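Glyoxalase/bleomycin resistance protein/dioxygenase (Vibrio splendidus, PDB 2RK9) is of unknown specific function but belongs to the glyoxalase/bleomycin resistance protein/dioxygenase superfamily, whose members include metal-dependent enzymes and drug-binding proteins. Local coordinates at residues I82-L87 with T116-M121. The protein carries 1 engineered substitution. Residues are numbered along the deposited sequence; the frame is centred on the assembly and turned at random.
Sequences IDIEPL and TQKQFM. Engineered in segment 116-121: Met121 (natural residue Ile).
Ile84, in the first turn of helix 84-94, packs its side chain against strand 115-123, between the side chains of Lys118 and Phe120. CB is directed toward the strand, and the side chain forks at CB. Branch CG2 rests on the aliphatic stem of Lys118, 3.9 Å from Lys118 CB. The other branch, CG1, stands anti to the backbone N (chi1 -158°) and lies in the plane of the Phe120 ring, at its CD2-CE2 edge. The tip, CD1, reaches the strand backbone, 3.5 Å from Lys118 O and 3.6 Å from Gln119 CA. Leu87, one turn on, meets the same ring edgewise, its CG 3.9 Å from Phe120 CZ. Tyr88 adds an edge-to-face contact to this ring and Phe132 of strand 129-135 packs against it too. Nearer the surface, Lys118 runs extended beyond CG past Ile84 to a salt bridge, in which Lys118 NZ lies 3.1 Å from Glu85 OE2. The ammonium meets the anti side of that oxygen, 28° out of the carboxylate plane, and the bend of Glu85 at chi2 (-59°) brings the acid round to it. The packing of a helix on one face of a curved beta-sheet is characteristic of the vicinal oxygen chelate fold, to which this superfamily belongs.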
loop_
_atom_site.group_PDB
_atom_site.type_symbol
_atom_site.label_atom_id
_atom_site.label_comp_id
_atom_site.label_asym_id
_atom_site.label_seq_id
_atom_site.Cartn_x
_atom_site.Cartn_y
_atom_site.Cartn_z
ATOM N N ILE B 82 4.139 -3.979 -16.050
ATOM C CA ILE B 82 4.449 -3.691 -17.451
ATOM C C ILE B 82 3.884 -4.734 -18.410
ATOM O O ILE B 82 3.325 -4.392 -19.459
ATOM C CB ILE B 82 5.982 -3.622 -17.674
ATOM C CG1 ILE B 82 6.577 -2.470 -16.867
ATOM C CG2 ILE B 82 6.293 -3.403 -19.144
ATOM C CD1 ILE B 82 8.085 -2.330 -17.010
ATOM N N ASP B 83 4.026 -6.005 -18.048
ATOM C CA ASP B 83 3.570 -7.105 -18.898
ATOM C C ASP B 83 2.852 -8.135 -18.026
ATOM O O ASP B 83 3.472 -9.076 -17.538
ATOM C CB ASP B 83 4.784 -7.756 -19.560
ATOM C CG ASP B 83 4.579 -8.021 -21.029
ATOM O OD1 ASP B 83 3.459 -8.413 -21.425
ATOM O OD2 ASP B 83 5.556 -7.849 -21.787
ATOM N N ILE B 84 1.543 -7.965 -17.863
ATOM C CA ILE B 84 0.752 -8.842 -17.009
ATOM C C ILE B 84 0.594 -10.293 -17.475
ATOM O O ILE B 84 0.486 -11.199 -16.652
ATOM C CB ILE B 84 -0.639 -8.213 -16.750
ATOM C CG1 ILE B 84 -1.249 -8.798 -15.475
ATOM C CG2 ILE B 84 -1.556 -8.455 -17.929
ATOM C CD1 ILE B 84 -2.505 -8.060 -15.014
ATOM N N GLU B 85 0.597 -10.523 -18.784
ATOM C CA GLU B 85 0.450 -11.877 -19.307
ATOM C C GLU B 85 1.506 -12.859 -18.793
ATOM O O GLU B 85 1.162 -13.909 -18.245
ATOM C CB GLU B 85 0.461 -11.858 -20.839
ATOM C CG GLU B 85 -0.834 -11.358 -21.457
ATOM C CD GLU B 85 -2.023 -12.190 -21.038
ATOM O OE1 GLU B 85 -1.845 -13.414 -20.836
ATOM O OE2 GLU B 85 -3.140 -11.637 -20.921
ATOM N N PRO B 86 2.803 -12.543 -18.965
ATOM C CA PRO B 86 3.796 -13.500 -18.463
ATOM C C PRO B 86 3.759 -13.649 -16.940
ATOM O O PRO B 86 4.043 -14.716 -16.406
ATOM C CB PRO B 86 5.123 -12.939 -18.980
ATOM C CG PRO B 86 4.854 -11.471 -19.162
ATOM C CD PRO B 86 3.450 -11.448 -19.709
ATOM N N LEU B 87 3.413 -12.576 -16.246
ATOM C CA LEU B 87 3.319 -12.638 -14.792
ATOM C C LEU B 87 2.219 -13.626 -14.400
ATOM O O LEU B 87 2.446 -14.537 -13.605
ATOM C CB LEU B 87 2.996 -11.257 -14.219
ATOM C CG LEU B 87 2.647 -11.164 -12.728
ATOM C CD1 LEU B 87 3.754 -11.759 -11.875
ATOM C CD2 LEU B 87 2.432 -9.692 -12.371
ATOM N N THR B 116 -9.275 -0.106 -21.730
ATOM C CA THR B 116 -9.184 -1.422 -21.112
ATOM C C THR B 116 -7.980 -1.589 -20.195
ATOM O O THR B 116 -6.910 -1.029 -20.435
ATOM C CB THR B 116 -9.115 -2.522 -22.191
ATOM O OG1 THR B 116 -10.208 -2.363 -23.102
ATOM C CG2 THR B 116 -9.192 -3.899 -21.557
ATOM N N GLN B 117 -8.174 -2.374 -19.142
ATOM C CA GLN B 117 -7.121 -2.664 -18.184
ATOM C C GLN B 117 -7.215 -4.130 -17.780
ATOM O O GLN B 117 -8.259 -4.593 -17.312
ATOM C CB GLN B 117 -7.264 -1.770 -16.950
ATOM C CG GLN B 117 -6.236 -2.054 -15.870
ATOM C CD GLN B 117 -6.393 -1.151 -14.666
ATOM O OE1 GLN B 117 -5.935 -0.008 -14.667
ATOM N NE2 GLN B 117 -7.050 -1.658 -13.629
ATOM N N LYS B 118 -6.135 -4.872 -17.994
ATOM C CA LYS B 118 -6.118 -6.276 -17.620
ATOM C C LYS B 118 -5.689 -6.343 -16.163
ATOM O O LYS B 118 -4.849 -5.558 -15.730
ATOM C CB LYS B 118 -5.120 -7.055 -18.474
ATOM C CG LYS B 118 -5.534 -7.253 -19.919
ATOM C CD LYS B 118 -4.490 -8.075 -20.658
ATOM C CE LYS B 118 -4.917 -8.347 -22.078
ATOM N NZ LYS B 118 -3.943 -9.228 -22.776
ATOM N N GLN B 119 -6.278 -7.263 -15.406
ATOM C CA GLN B 119 -5.920 -7.421 -14.003
ATOM C C GLN B 119 -6.271 -8.788 -13.469
ATOM O O GLN B 119 -7.134 -9.483 -14.004
ATOM C CB GLN B 119 -6.632 -6.388 -13.120
ATOM C CG GLN B 119 -8.152 -6.559 -13.034
ATOM C CD GLN B 119 -8.837 -5.438 -12.239
ATOM O OE1 GLN B 119 -8.780 -4.264 -12.611
ATOM N NE2 GLN B 119 -9.480 -5.804 -11.138
ATOM N N PHE B 120 -5.579 -9.157 -12.400
ATOM C CA PHE B 120 -5.843 -10.395 -11.695
ATOM C C PHE B 120 -5.419 -10.132 -10.260
ATOM O O PHE B 120 -4.667 -9.197 -9.993
ATOM C CB PHE B 120 -5.100 -11.591 -12.318
ATOM C CG PHE B 120 -3.642 -11.688 -11.974
ATOM C CD1 PHE B 120 -3.224 -12.407 -10.858
ATOM C CD2 PHE B 120 -2.679 -11.133 -12.810
ATOM C CE1 PHE B 120 -1.865 -12.577 -10.581
ATOM C CE2 PHE B 120 -1.322 -11.294 -12.545
ATOM C CZ PHE B 120 -0.915 -12.020 -11.429
HETATM N N MSE B 121 -5.944 -10.913 -9.330
HETATM C CA MSE B 121 -5.584 -10.718 -7.936
HETATM C C MSE B 121 -4.956 -11.957 -7.352
HETATM O O MSE B 121 -5.334 -13.077 -7.686
HETATM C CB MSE B 121 -6.809 -10.347 -7.102
HETATM C CG MSE B 121 -7.342 -8.949 -7.360
HETATM SE SE MSE B 121 -8.918 -8.586 -6.328
HETATM C CE MSE B 121 -8.090 -8.442 -4.591
#